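N-acetylgalactosaminyltransferase 7 (PDB 6IWR) belongs to the human polypeptide GalNAc transferases and joins a GT-A type glycosyltransferase domain to a ricin-type beta-trefoil lectin domain. Local coordinates at residues A[153-158]-A[187-192]; A[181-186]-A[210-215]; A[291-296]-A[305-310]; A[321-326]-A[454-459]. One frame throughout, in Å; residues are numbered along the deposited sequence.

Interaction 1 of 4, residues A[153-158]-A[187-192]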
loop_
_atom_site.group_PDB
_atom_site.type_symbol
_atom_site.label_atom_id
_atom_site.label_comp_id
_atom_site.label_asym_id
_atom_site.label_seq_id
_atom_site.Cartn_x
_atom_site.Cartn_y
_atom_site.Cartn_z
ATOM N N ILE A 153 14.041 27.107 10.622
ATOM C CA ILE A 153 13.194 25.926 10.646
ATOM C C ILE A 153 11.855 26.365 10.075
ATOM O O ILE A 153 11.158 27.196 10.674
ATOM C CB ILE A 153 13.018 25.361 12.065
ATOM C CG1 ILE A 153 14.353 24.986 12.673
ATOM C CG2 ILE A 153 12.104 24.131 12.055
ATOM C CD1 ILE A 153 14.252 24.787 14.128
ATOM N N VAL A 154 11.511 25.834 8.925
ATOM C CA VAL A 154 10.200 26.037 8.333
ATOM C C VAL A 154 9.286 24.943 8.857
ATOM O O VAL A 154 9.650 23.765 8.853
ATOM C CB VAL A 154 10.294 26.015 6.797
ATOM C CG1 VAL A 154 8.899 26.042 6.172
ATOM C CG2 VAL A 154 11.174 27.164 6.314
ATOM N N PHE A 155 8.114 25.313 9.354
ATOM C CA PHE A 155 7.205 24.295 9.839
ATOM C C PHE A 155 5.792 24.575 9.353
ATOM O O PHE A 155 5.431 25.710 9.019
ATOM C CB PHE A 155 7.251 24.176 11.370
ATOM C CG PHE A 155 6.620 25.320 12.095
ATOM C CD1 PHE A 155 5.269 25.292 12.421
ATOM C CD2 PHE A 155 7.384 26.406 12.483
ATOM C CE1 PHE A 155 4.677 26.332 13.106
ATOM C CE2 PHE A 155 6.798 27.468 13.172
ATOM C CZ PHE A 155 5.435 27.435 13.471
ATOM N N HIS A 156 5.011 23.496 9.284
ATOM C CA HIS A 156 3.581 23.571 8.989
ATOM C C HIS A 156 2.897 22.512 9.843
ATOM O O HIS A 156 3.107 21.317 9.628
ATOM C CB HIS A 156 3.306 23.355 7.494
ATOM C CG HIS A 156 1.850 23.236 7.149
ATOM N ND1 HIS A 156 1.038 24.332 6.934
ATOM C CD2 HIS A 156 1.060 22.147 6.991
ATOM C CE1 HIS A 156 -0.190 23.923 6.671
ATOM N NE2 HIS A 156 -0.202 22.602 6.695
ATOM N N ASN A 157 2.104 22.946 10.817
ATOM C CA ASN A 157 1.256 22.055 11.606
ATOM C C ASN A 157 2.047 21.001 12.368
ATOM O O ASN A 157 1.490 19.976 12.770
ATOM C CB ASN A 157 0.198 21.390 10.728
ATOM C CG ASN A 157 -0.983 22.303 10.468
ATOM O OD1 ASN A 157 -1.077 23.405 11.035
ATOM N ND2 ASN A 157 -1.902 21.852 9.621
ATOM N N GLU A 158 3.329 21.263 12.614
ATOM C CA GLU A 158 4.174 20.315 13.325
ATOM C C GLU A 158 3.657 20.058 14.739
ATOM O O GLU A 158 3.056 20.928 15.379
ATOM C CB GLU A 158 5.605 20.845 13.379
ATOM C CG GLU A 158 6.623 19.852 13.889
ATOM C CD GLU A 158 6.934 18.747 12.875
ATOM O OE1 GLU A 158 6.689 18.944 11.655
ATOM O OE2 GLU A 158 7.425 17.677 13.310
ATOM N N ASP A 187 4.575 28.330 8.049
ATOM C CA ASP A 187 3.960 28.394 6.721
ATOM C C ASP A 187 2.456 28.133 6.802
ATOM O O ASP A 187 1.925 27.172 6.238
ATOM C CB ASP A 187 4.623 27.416 5.767
ATOM C CG ASP A 187 4.342 27.753 4.324
ATOM O OD1 ASP A 187 4.173 28.962 4.034
ATOM O OD2 ASP A 187 4.274 26.815 3.498
ATOM N N PHE A 188 1.770 29.011 7.541
ATOM C CA PHE A 188 0.312 29.101 7.488
ATOM C C PHE A 188 -0.365 27.920 8.191
ATOM O O PHE A 188 -1.359 27.391 7.703
ATOM C CB PHE A 188 -0.170 29.209 6.037
ATOM C CG PHE A 188 -1.471 29.914 5.892
ATOM C CD1 PHE A 188 -1.650 31.164 6.458
ATOM C CD2 PHE A 188 -2.517 29.340 5.195
ATOM C CE1 PHE A 188 -2.860 31.830 6.337
ATOM C CE2 PHE A 188 -3.734 30.000 5.062
ATOM C CZ PHE A 188 -3.903 31.243 5.632
ATOM N N SER A 189 0.171 27.515 9.344
ATOM C CA SER A 189 -0.411 26.431 10.129
ATOM C C SER A 189 -1.805 26.807 10.635
ATOM O O SER A 189 -2.134 27.982 10.814
ATOM C CB SER A 189 0.495 26.096 11.321
ATOM O OG SER A 189 1.831 25.817 10.938
ATOM N N ASN A 190 -2.631 25.793 10.896
ATOM C CA ASN A 190 -3.909 26.043 11.546
ATOM C C ASN A 190 -3.999 25.514 12.969
ATOM O O ASN A 190 -4.894 25.935 13.701
ATOM C CB ASN A 190 -5.064 25.440 10.736
ATOM C CG ASN A 190 -4.648 24.230 9.965
ATOM O OD1 ASN A 190 -4.002 24.352 8.922
ATOM N ND2 ASN A 190 -4.979 23.047 10.472
ATOM N N LYS A 191 -3.108 24.621 13.388
ATOM C CA LYS A 191 -3.250 24.001 14.698
ATOM C C LYS A 191 -2.931 25.005 15.802
ATOM O O LYS A 191 -1.925 25.719 15.758
ATOM C CB LYS A 191 -2.366 22.754 14.807
ATOM C CG LYS A 191 -2.391 21.916 13.542
ATOM C CD LYS A 191 -2.342 20.412 13.761
ATOM C CE LYS A 191 -3.385 19.782 12.849
ATOM N NZ LYS A 191 -3.446 18.302 12.792
ATOM N N GLU A 192 -3.807 25.033 16.812
ATOM C CA GLU A 192 -3.822 26.093 17.813
ATOM C C GLU A 192 -2.605 26.087 18.721
ATOM O O GLU A 192 -2.186 27.151 19.192
ATOM C CB GLU A 192 -5.074 25.971 18.659
ATOM C CG GLU A 192 -5.567 27.296 19.170
ATOM C CD GLU A 192 -6.213 27.139 20.514
ATOM O OE1 GLU A 192 -6.584 25.990 20.851
ATOM O OE2 GLU A 192 -6.333 28.153 21.235
#
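F155 and D187 are joined backbone to backbone: D187 N donates to F155 O at 2.9 Å with an N-H...O angle of 176°. This bond carries the parallel pairing of the two strands one step into the loop that follows strand 179-186. The other polar links use side chains. N157 N donates to S189 OG (2.9 Å), and the same hydroxyl also bonds D186 OD1, which holds it in place to receive N157 N. H156 ND1 donates to D187 O at 3.1 Å; CG lies anti to the backbone N (chi1 172°), which swings the ring across to this carbonyl, and the nitrogen approaches from above the carbonyl plane. N157 OD1 receives N190 N at 2.9 Å, in the amide plane on a lone pair, and more weakly K191 N. A weak return bond runs from N157 ND2 to N190 OD1, the two amide planes standing 89° apart. D187 OD1 accepts N214 ND2 and E218 N.

The loops continue from the C-terminal ends of neighbouring parallel strands in the sheet of the GT-A fold, the usual place for its functional loops, and the H156 side chain is about 10 Å from the bound manganese ion.

Van der Waals contacts fill in the rest. K191 CG sits 3.4 Å from N157 CG, the two side chains crossing at about a right angle, while K191 NZ reaches beyond to a salt bridge with E112. S189 OG lies 3.6 Å from F155 CE1, oblique to the ring. Within its own loop, N157 CG covers one face of the H156 ring, offset toward the rim.

Interaction 2 of 4, residues A[181-186]-A[210-215]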
loop_
_atom_site.group_PDB
_atom_site.type_symbol
_atom_site.label_atom_id
_atom_site.label_comp_id
_atom_site.label_asym_id
_atom_site.label_seq_id
_atom_site.Cartn_x
_atom_site.Cartn_y
_atom_site.Cartn_z
ATOM N N GLU A 181 20.671 33.362 16.112
ATOM C CA GLU A 181 19.214 33.399 16.213
ATOM C C GLU A 181 18.678 32.090 15.647
ATOM O O GLU A 181 19.314 31.459 14.799
ATOM C CB GLU A 181 18.610 34.590 15.442
ATOM C CG GLU A 181 18.766 34.447 13.929
ATOM C CD GLU A 181 18.192 35.602 13.114
ATOM O OE1 GLU A 181 17.355 36.364 13.665
ATOM O OE2 GLU A 181 18.585 35.735 11.917
ATOM N N ILE A 182 17.503 31.689 16.117
ATOM C CA ILE A 182 16.772 30.569 15.550
ATOM C C ILE A 182 15.465 31.142 15.029
ATOM O O ILE A 182 14.621 31.596 15.812
ATOM C CB ILE A 182 16.518 29.448 16.567
ATOM C CG1 ILE A 182 17.853 28.852 17.067
ATOM C CG2 ILE A 182 15.626 28.382 15.926
ATOM C CD1 ILE A 182 17.715 27.825 18.217
ATOM N N VAL A 183 15.304 31.144 13.713
ATOM C CA VAL A 183 14.141 31.732 13.057
ATOM C C VAL A 183 13.192 30.608 12.662
ATOM O O VAL A 183 13.517 29.794 11.788
ATOM C CB VAL A 183 14.561 32.553 11.829
ATOM C CG1 VAL A 183 13.334 32.914 10.977
ATOM C CG2 VAL A 183 15.316 33.789 12.253
ATOM N N LEU A 184 12.029 30.544 13.304
ATOM C CA LEU A 184 11.000 29.599 12.891
ATOM C C LEU A 184 10.107 30.302 11.883
ATOM O O LEU A 184 9.709 31.451 12.102
ATOM C CB LEU A 184 10.179 29.092 14.078
ATOM C CG LEU A 184 10.895 28.657 15.361
ATOM C CD1 LEU A 184 9.864 28.402 16.457
ATOM C CD2 LEU A 184 11.820 27.430 15.182
ATOM N N ILE A 185 9.839 29.638 10.764
ATOM C CA ILE A 185 8.967 30.163 9.718
ATOM C C ILE A 185 7.700 29.325 9.708
ATOM O O ILE A 185 7.704 28.162 9.279
ATOM C CB ILE A 185 9.629 30.151 8.334
ATOM C CG1 ILE A 185 10.905 30.975 8.330
ATOM C CG2 ILE A 185 8.650 30.701 7.305
ATOM C CD1 ILE A 185 10.662 32.441 8.359
ATOM N N ASP A 186 6.611 29.930 10.162
ATOM C CA ASP A 186 5.296 29.299 10.160
ATOM C C ASP A 186 4.695 29.435 8.776
ATOM O O ASP A 186 4.334 30.543 8.366
ATOM C CB ASP A 186 4.400 29.979 11.185
ATOM C CG ASP A 186 3.080 29.294 11.329
ATOM O OD1 ASP A 186 2.695 28.528 10.412
ATOM O OD2 ASP A 186 2.443 29.510 12.379
ATOM N N LYS A 210 12.794 33.161 17.371
ATOM C CA LYS A 210 11.748 34.047 16.907
ATOM C C LYS A 210 10.952 33.297 15.847
ATOM O O LYS A 210 11.450 32.351 15.225
ATOM C CB LYS A 210 12.342 35.381 16.380
ATOM C CG LYS A 210 13.643 35.241 15.566
ATOM C CD LYS A 210 14.381 36.564 15.314
ATOM C CE LYS A 210 15.098 37.097 16.578
ATOM N NZ LYS A 210 16.577 36.909 16.553
ATOM N N VAL A 211 9.687 33.682 15.692
ATOM C CA VAL A 211 8.801 33.064 14.720
ATOM C C VAL A 211 8.260 34.162 13.832
ATOM O O VAL A 211 7.961 35.255 14.308
ATOM C CB VAL A 211 7.645 32.289 15.387
ATOM C CG1 VAL A 211 6.773 33.228 16.213
ATOM C CG2 VAL A 211 6.832 31.567 14.334
ATOM N N PHE A 212 8.143 33.875 12.548
ATOM C CA PHE A 212 7.489 34.768 11.607
ATOM C C PHE A 212 6.423 33.967 10.891
ATOM O O PHE A 212 6.689 32.854 10.429
ATOM C CB PHE A 212 8.470 35.376 10.598
ATOM C CG PHE A 212 9.545 36.227 11.228
ATOM C CD1 PHE A 212 9.219 37.330 11.992
ATOM C CD2 PHE A 212 10.887 35.923 11.040
ATOM C CE1 PHE A 212 10.204 38.108 12.566
ATOM C CE2 PHE A 212 11.889 36.702 11.617
ATOM C CZ PHE A 212 11.543 37.803 12.380
ATOM N N ARG A 213 5.215 34.524 10.835
ATOM C CA ARG A 213 4.070 33.910 10.179
ATOM C C ARG A 213 3.978 34.337 8.723
ATOM O O ARG A 213 4.218 35.496 8.379
ATOM C CB ARG A 213 2.781 34.301 10.883
ATOM C CG ARG A 213 2.310 33.319 11.882
ATOM C CD ARG A 213 3.221 33.273 13.085
ATOM N NE ARG A 213 2.926 32.085 13.891
ATOM C CZ ARG A 213 3.022 32.056 15.209
ATOM N NH1 ARG A 213 3.394 33.148 15.867
ATOM N NH2 ARG A 213 2.724 30.958 15.868
ATOM N N ASN A 214 3.594 33.388 7.875
ATOM C CA ASN A 214 3.292 33.639 6.475
ATOM C C ASN A 214 1.803 33.894 6.321
ATOM O O ASN A 214 0.989 33.246 6.979
ATOM C CB ASN A 214 3.712 32.451 5.607
ATOM C CG ASN A 214 5.200 32.369 5.435
ATOM O OD1 ASN A 214 5.910 33.337 5.679
ATOM N ND2 ASN A 214 5.685 31.215 5.000
ATOM N N GLU A 215 1.447 34.839 5.443
ATOM C CA GLU A 215 0.046 35.217 5.293
ATOM C C GLU A 215 -0.727 34.186 4.478
ATOM O O GLU A 215 -1.941 34.043 4.643
ATOM C CB GLU A 215 -0.051 36.603 4.660
ATOM C CG GLU A 215 0.553 37.713 5.509
ATOM C CD GLU A 215 1.029 38.893 4.672
ATOM O OE1 GLU A 215 1.101 38.745 3.425
ATOM O OE2 GLU A 215 1.335 39.961 5.259
#
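E181 meets K210 at the start of the pairing: K210 NZ reaches OE1 at 3.0 Å in a salt bridge on the anti lone pair, the lysine chain bending at chi3 and chi4 to get there, while OE2 is taken by S150 and L233 N. I182 O then accepts K210 N (2.9 Å). V183 puts CG1 3.9 Å from F212 CD2. L184 uses both its backbone groups toward the neighbouring strand, its N donating to K210 O (2.7 Å) and its O accepting F212 N (2.9 Å). I185, on the same sheet face as V183, sets CD1 near the plane of the F212 ring, at its edge. D186 closes the ladder, with N donating to F212 O and O accepting N214 N. Its OD2 receives R213 NE at 3.0 Å and 169°, in the guanidinium plane, though the carboxylate is turned 51° from that plane; OD1 is held by S189. V211 CG2 lies 3.8 Å above the plane of the R213 guanidinium, over its centre. The axes of strands 181-186 and 210-213 come within 4.6 Å and are inclined by 26°, as expected for twisted parallel strands. With helix 197-201 between them, they form a beta-alpha-beta unit of the Rossmann-like GT-A sheet.

Interaction 3 of 4, residues A[291-296]-A[305-310]; sequences YARGAW and VPLTPQ
R293 and V305, followed by A292 and P306, are successive antiparallel pairs of the beta hairpin made by strands 292-296 and 302-306. The first is the hydrogen-bonded pair: R293 N donates to V305 O (2.7 Å), and V305 N returns a bond to R293 O (3.0 Å) at 170°. A292 and P306 form the non-hydrogen-bonded pair, with their CA atoms 4.2 Å apart. On the face shared by R293 and V305, the arginine CG touches V305 CG2 at 3.6 Å; a chi1 of 49° sets this CG between the backbone N and the carbonyl carbon, over the valine branch. Further out, R293 CD packs against T308 CG2 (4.0 Å), and A295 CB meets V305 CG1. Past the paired residues, Y291 and L307 run side by side and point the same way, CB to CB at 3.9 Å, with L307 CD2 at the edge of the tyrosine ring. T308 occupies the N-cap position of helix 309-313, its OG1 bonded to E311 N and to Y459 OH. The R293 guanidinium forms a salt bridge with D460 and bonds R323 O and I457 O. Its buried charge is therefore met by partners outside the hairpin, whereas its methylenes share in the apolar packing against V305 and T308.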
loop_
_atom_site.group_PDB
_atom_site.type_symbol
_atom_site.label_atom_id
_atom_site.label_comp_id
_atom_site.label_asym_id
_atom_site.label_seq_id
_atom_site.Cartn_x
_atom_site.Cartn_y
_atom_site.Cartn_z
ATOM N N TYR A 291 29.183 5.922 4.043
ATOM C CA TYR A 291 29.172 7.201 3.351
ATOM C C TYR A 291 28.552 7.029 1.971
ATOM O O TYR A 291 28.947 6.150 1.201
ATOM C CB TYR A 291 30.581 7.786 3.255
ATOM C CG TYR A 291 31.211 8.054 4.611
ATOM C CD1 TYR A 291 30.434 8.141 5.755
ATOM C CD2 TYR A 291 32.591 8.212 4.744
ATOM C CE1 TYR A 291 31.012 8.370 6.991
ATOM C CE2 TYR A 291 33.182 8.446 5.979
ATOM C CZ TYR A 291 32.388 8.529 7.098
ATOM O OH TYR A 291 32.954 8.743 8.342
ATOM N N ALA A 292 27.571 7.868 1.669
ATOM C CA ALA A 292 26.949 7.922 0.363
ATOM C C ALA A 292 27.088 9.335 -0.169
ATOM O O ALA A 292 27.256 10.295 0.585
ATOM C CB ALA A 292 25.477 7.506 0.439
ATOM N N ARG A 293 27.039 9.469 -1.483
ATOM C CA ARG A 293 26.882 10.789 -2.056
ATOM C C ARG A 293 25.501 10.851 -2.711
ATOM O O ARG A 293 24.882 9.816 -2.990
ATOM C CB ARG A 293 28.067 11.129 -2.998
ATOM C CG ARG A 293 28.384 10.055 -4.001
ATOM C CD ARG A 293 29.833 10.001 -4.470
ATOM N NE ARG A 293 30.409 11.302 -4.753
ATOM C CZ ARG A 293 30.673 11.789 -5.963
ATOM N NH1 ARG A 293 31.244 12.985 -6.069
ATOM N NH2 ARG A 293 30.382 11.103 -7.057
ATOM N N GLY A 294 24.980 12.071 -2.863
ATOM C CA GLY A 294 23.645 12.266 -3.415
ATOM C C GLY A 294 23.655 12.251 -4.938
ATOM O O GLY A 294 24.575 12.772 -5.580
ATOM N N ALA A 295 22.602 11.675 -5.506
ATOM C CA ALA A 295 22.523 11.417 -6.933
ATOM C C ALA A 295 21.051 11.462 -7.345
ATOM O O ALA A 295 20.189 11.924 -6.589
ATOM C CB ALA A 295 23.202 10.080 -7.267
ATOM N N TRP A 296 20.765 10.961 -8.547
ATOM C CA TRP A 296 19.427 10.975 -9.113
ATOM C C TRP A 296 19.418 10.015 -10.288
ATOM O O TRP A 296 20.466 9.699 -10.847
ATOM C CB TRP A 296 19.037 12.385 -9.565
ATOM C CG TRP A 296 20.001 12.912 -10.561
ATOM C CD1 TRP A 296 19.964 12.719 -11.909
ATOM C CD2 TRP A 296 21.176 13.690 -10.296
ATOM N NE1 TRP A 296 21.038 13.332 -12.508
ATOM C CE2 TRP A 296 21.801 13.938 -11.543
ATOM C CE3 TRP A 296 21.756 14.204 -9.132
ATOM C CZ2 TRP A 296 22.985 14.671 -11.659
ATOM C CZ3 TRP A 296 22.929 14.938 -9.243
ATOM C CH2 TRP A 296 23.529 15.167 -10.504
ATOM N N VAL A 305 24.326 6.944 -3.720
ATOM C CA VAL A 305 25.294 5.960 -4.199
ATOM C C VAL A 305 26.500 5.980 -3.272
ATOM O O VAL A 305 26.793 7.006 -2.645
ATOM C CB VAL A 305 25.704 6.217 -5.659
ATOM C CG1 VAL A 305 24.478 6.260 -6.576
ATOM C CG2 VAL A 305 26.547 7.489 -5.753
ATOM N N PRO A 306 27.224 4.879 -3.149
ATOM C CA PRO A 306 28.336 4.843 -2.190
ATOM C C PRO A 306 29.419 5.847 -2.556
ATOM O O PRO A 306 29.605 6.200 -3.725
ATOM C CB PRO A 306 28.846 3.404 -2.303
ATOM C CG PRO A 306 28.435 2.981 -3.684
ATOM C CD PRO A 306 27.111 3.638 -3.927
ATOM N N LEU A 307 30.141 6.308 -1.535
ATOM C CA LEU A 307 31.291 7.180 -1.768
ATOM C C LEU A 307 32.341 6.449 -2.604
ATOM O O LEU A 307 32.614 5.267 -2.393
ATOM C CB LEU A 307 31.885 7.649 -0.437
ATOM C CG LEU A 307 33.083 8.596 -0.530
ATOM C CD1 LEU A 307 32.689 9.923 -1.111
ATOM C CD2 LEU A 307 33.671 8.786 0.843
ATOM N N THR A 308 32.926 7.151 -3.540
ATOM C CA THR A 308 33.738 6.490 -4.545
ATOM C C THR A 308 35.195 6.401 -4.121
ATOM O O THR A 308 35.662 7.162 -3.266
ATOM C CB THR A 308 33.672 7.260 -5.841
ATOM O OG1 THR A 308 34.225 8.555 -5.585
ATOM C CG2 THR A 308 32.255 7.377 -6.343
ATOM N N PRO A 309 35.954 5.488 -4.724
ATOM C CA PRO A 309 37.412 5.510 -4.508
ATOM C C PRO A 309 38.093 6.762 -5.047
ATOM O O PRO A 309 39.060 7.239 -4.440
ATOM C CB PRO A 309 37.893 4.234 -5.223
ATOM C CG PRO A 309 36.704 3.677 -5.948
ATOM C CD PRO A 309 35.492 4.206 -5.274
ATOM N N GLN A 310 37.620 7.318 -6.166
ATOM C CA GLN A 310 38.185 8.573 -6.667
ATOM C C GLN A 310 38.151 9.661 -5.601
ATOM O O GLN A 310 39.131 10.390 -5.404
ATOM C CB GLN A 310 37.429 9.058 -7.913
ATOM C CG GLN A 310 37.395 8.106 -9.104
ATOM C CD GLN A 310 36.339 7.030 -8.971
ATOM O OE1 GLN A 310 35.688 6.896 -7.934
ATOM N NE2 GLN A 310 36.169 6.247 -10.027
#

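Interaction 4 of 4, residues A[321-326]-A[454-459]; sequences PYRSPA and MEEIAY
I457 turns its side chain onto P325 through a chi1 of 93° and a chi2 of 103°, which carry CD1 to the proline although the CB bond itself does not aim there. R323 reaches the same segment from the strand side: its chain runs out extended through CD, then bends at chi3 (-63°), bringing NH2 near E456 and Y459.

The closest approach is I457 CD1 to P325 CA at 3.6 Å, with P325 CB at 3.9 Å from the same methyl. P325 CB also lies 3.9 Å from A458 CB, and P325 CG is 4.1 Å from that methyl, so the proline ring rests against both residues. The CA atoms of P325 and A458 are 5.6 Å apart, the nearest backbone approach of the two segments. This core is apolar and involves no hydrogen bond between the segments. R323 adds a looser polar edge. Its NH2 stands 4.1 Å from E456 O and lies oblique to the Y459 ring at 4.4 Å from CE2. The same NH2 is 4.5 Å from E456 OE1, opposite charges too far apart for a salt bridge. The firm ionic partner of this NH2 is E311.

Segment 454-459 belongs to the C-terminal part of helix 450-457 and what follows, with a wider pi-type turn at 454-457. It packs on R323 of the short strand 322-323 and on P325 just beyond it; backbone bonds from Y322 to F372 and from S324 to L370 tie this strand to 369-373. Helix 355-365 adds W364, which touches both R323 and I457, and W296 of strand 292-296 packs on P325 and M454.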
loop_
_atom_site.group_PDB
_atom_site.type_symbol
_atom_site.label_atom_id
_atom_site.label_comp_id
_atom_site.label_asym_id
_atom_site.label_seq_id
_atom_site.Cartn_x
_atom_site.Cartn_y
_atom_site.Cartn_z
ATOM N N PRO A 321 35.265 16.249 5.125
ATOM C CA PRO A 321 34.190 16.456 4.147
ATOM C C PRO A 321 34.492 15.725 2.853
ATOM O O PRO A 321 35.639 15.358 2.575
ATOM C CB PRO A 321 34.189 17.971 3.941
ATOM C CG PRO A 321 34.740 18.498 5.219
ATOM C CD PRO A 321 35.795 17.526 5.622
ATOM N N TYR A 322 33.441 15.492 2.065
ATOM C CA TYR A 322 33.644 14.986 0.711
ATOM C C TYR A 322 32.607 15.588 -0.236
ATOM O O TYR A 322 31.614 16.190 0.188
ATOM C CB TYR A 322 33.635 13.449 0.674
ATOM C CG TYR A 322 32.377 12.754 1.188
ATOM C CD1 TYR A 322 31.308 12.475 0.330
ATOM C CD2 TYR A 322 32.277 12.339 2.508
ATOM C CE1 TYR A 322 30.174 11.823 0.772
ATOM C CE2 TYR A 322 31.142 11.696 2.961
ATOM C CZ TYR A 322 30.091 11.432 2.082
ATOM O OH TYR A 322 28.958 10.772 2.508
ATOM N N ARG A 323 32.859 15.432 -1.538
ATOM C CA ARG A 323 31.971 16.009 -2.544
ATOM C C ARG A 323 30.740 15.129 -2.790
ATOM O O ARG A 323 30.850 13.909 -2.937
ATOM C CB ARG A 323 32.723 16.225 -3.853
ATOM C CG ARG A 323 34.006 17.021 -3.705
ATOM C CD ARG A 323 34.642 17.397 -5.034
ATOM N NE ARG A 323 35.062 16.246 -5.833
ATOM C CZ ARG A 323 35.698 16.366 -6.993
ATOM N NH1 ARG A 323 35.989 17.579 -7.434
ATOM N NH2 ARG A 323 36.049 15.304 -7.698
ATOM N N SER A 324 29.569 15.762 -2.860
ATOM C CA SER A 324 28.361 15.144 -3.364
ATOM C C SER A 324 27.848 15.908 -4.587
ATOM O O SER A 324 27.942 17.137 -4.629
ATOM C CB SER A 324 27.267 15.110 -2.294
ATOM O OG SER A 324 26.055 14.602 -2.844
ATOM N N PRO A 325 27.305 15.225 -5.597
ATOM C CA PRO A 325 26.720 15.972 -6.720
ATOM C C PRO A 325 25.437 16.704 -6.341
ATOM O O PRO A 325 25.101 17.709 -6.988
ATOM C CB PRO A 325 26.459 14.892 -7.783
ATOM C CG PRO A 325 27.223 13.672 -7.325
ATOM C CD PRO A 325 27.236 13.771 -5.809
ATOM N N ALA A 326 24.726 16.242 -5.308
ATOM C CA ALA A 326 23.458 16.832 -4.901
ATOM C C ALA A 326 23.240 16.608 -3.403
ATOM O O ALA A 326 23.928 15.802 -2.767
ATOM C CB ALA A 326 22.297 16.232 -5.700
ATOM N N MET A 454 28.719 16.388 -15.403
ATOM C CA MET A 454 28.501 14.947 -15.410
ATOM C C MET A 454 29.806 14.172 -15.531
ATOM O O MET A 454 29.890 13.011 -15.109
ATOM C CB MET A 454 27.562 14.558 -16.546
ATOM C CG MET A 454 26.064 14.645 -16.238
ATOM S SD MET A 454 25.582 13.608 -14.838
ATOM C CE MET A 454 25.344 14.982 -13.730
ATOM N N GLU A 455 30.829 14.785 -16.101
ATOM C CA GLU A 455 32.042 14.050 -16.404
ATOM C C GLU A 455 33.142 14.260 -15.370
ATOM O O GLU A 455 34.004 13.385 -15.216
ATOM C CB GLU A 455 32.517 14.429 -17.814
ATOM C CG GLU A 455 31.564 13.857 -18.884
ATOM C CD GLU A 455 31.982 14.174 -20.316
ATOM O OE1 GLU A 455 32.918 14.968 -20.512
ATOM O OE2 GLU A 455 31.374 13.625 -21.252
ATOM N N GLU A 456 33.099 15.371 -14.636
ATOM C CA GLU A 456 34.106 15.729 -13.647
ATOM C C GLU A 456 33.636 15.503 -12.213
ATOM O O GLU A 456 34.366 14.912 -11.408
ATOM C CB GLU A 456 34.514 17.197 -13.843
ATOM C CG GLU A 456 35.536 17.709 -12.845
ATOM C CD GLU A 456 36.793 16.873 -12.831
ATOM O OE1 GLU A 456 37.372 16.688 -11.733
ATOM O OE2 GLU A 456 37.182 16.398 -13.917
ATOM N N ILE A 457 32.442 15.965 -11.847
ATOM C CA ILE A 457 32.049 15.841 -10.457
ATOM C C ILE A 457 30.960 14.776 -10.209
ATOM O O ILE A 457 30.914 14.221 -9.101
ATOM C CB ILE A 457 31.666 17.214 -9.847
ATOM C CG1 ILE A 457 30.189 17.478 -9.951
ATOM C CG2 ILE A 457 32.507 18.386 -10.421
ATOM C CD1 ILE A 457 29.511 17.248 -8.624
ATOM N N ALA A 458 30.156 14.399 -11.212
ATOM C CA ALA A 458 29.091 13.400 -11.041
ATOM C C ALA A 458 29.339 12.136 -11.873
ATOM O O ALA A 458 28.413 11.400 -12.224
ATOM C CB ALA A 458 27.724 13.988 -11.372
ATOM N N TYR A 459 30.622 11.856 -12.119
ATOM C CA TYR A 459 31.166 10.776 -12.939
ATOM C C TYR A 459 30.694 9.372 -12.545
ATOM O O TYR A 459 30.974 8.430 -13.287
ATOM C CB TYR A 459 32.696 10.851 -12.852
ATOM C CG TYR A 459 33.125 10.811 -11.401
ATOM C CD1 TYR A 459 33.172 9.608 -10.714
ATOM C CD2 TYR A 459 33.422 11.978 -10.697
ATOM C CE1 TYR A 459 33.532 9.553 -9.397
ATOM C CE2 TYR A 459 33.784 11.927 -9.371
ATOM C CZ TYR A 459 33.830 10.707 -8.721
ATOM O OH TYR A 459 34.180 10.622 -7.383
#

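How the interactions relate
From the N terminus, interaction 1 closes a loop of 28 residues that takes in helix 160-173 and the whole of strand 179-186. Interaction 2 opens within that loop and closes beyond it, so the two cross, and strands 149-155 and 179-186 join them directly through I153 O to I185 N and F155 N to I185 O. Interaction 3 follows in series as a short hairpin. Interaction 4 then spans 127 residues, bringing helix 450-457 back onto strand 322-323. Interactions 3 and 4 touch, with A292 O against Y322 OH. The first pair joins neighbouring strands of the glycosyltransferase sheet and the loops at their C-terminal ends; the second lies across the chain's centre from interaction 1, with interactions 1 and 4 about 19 Å apart at their nearest atoms.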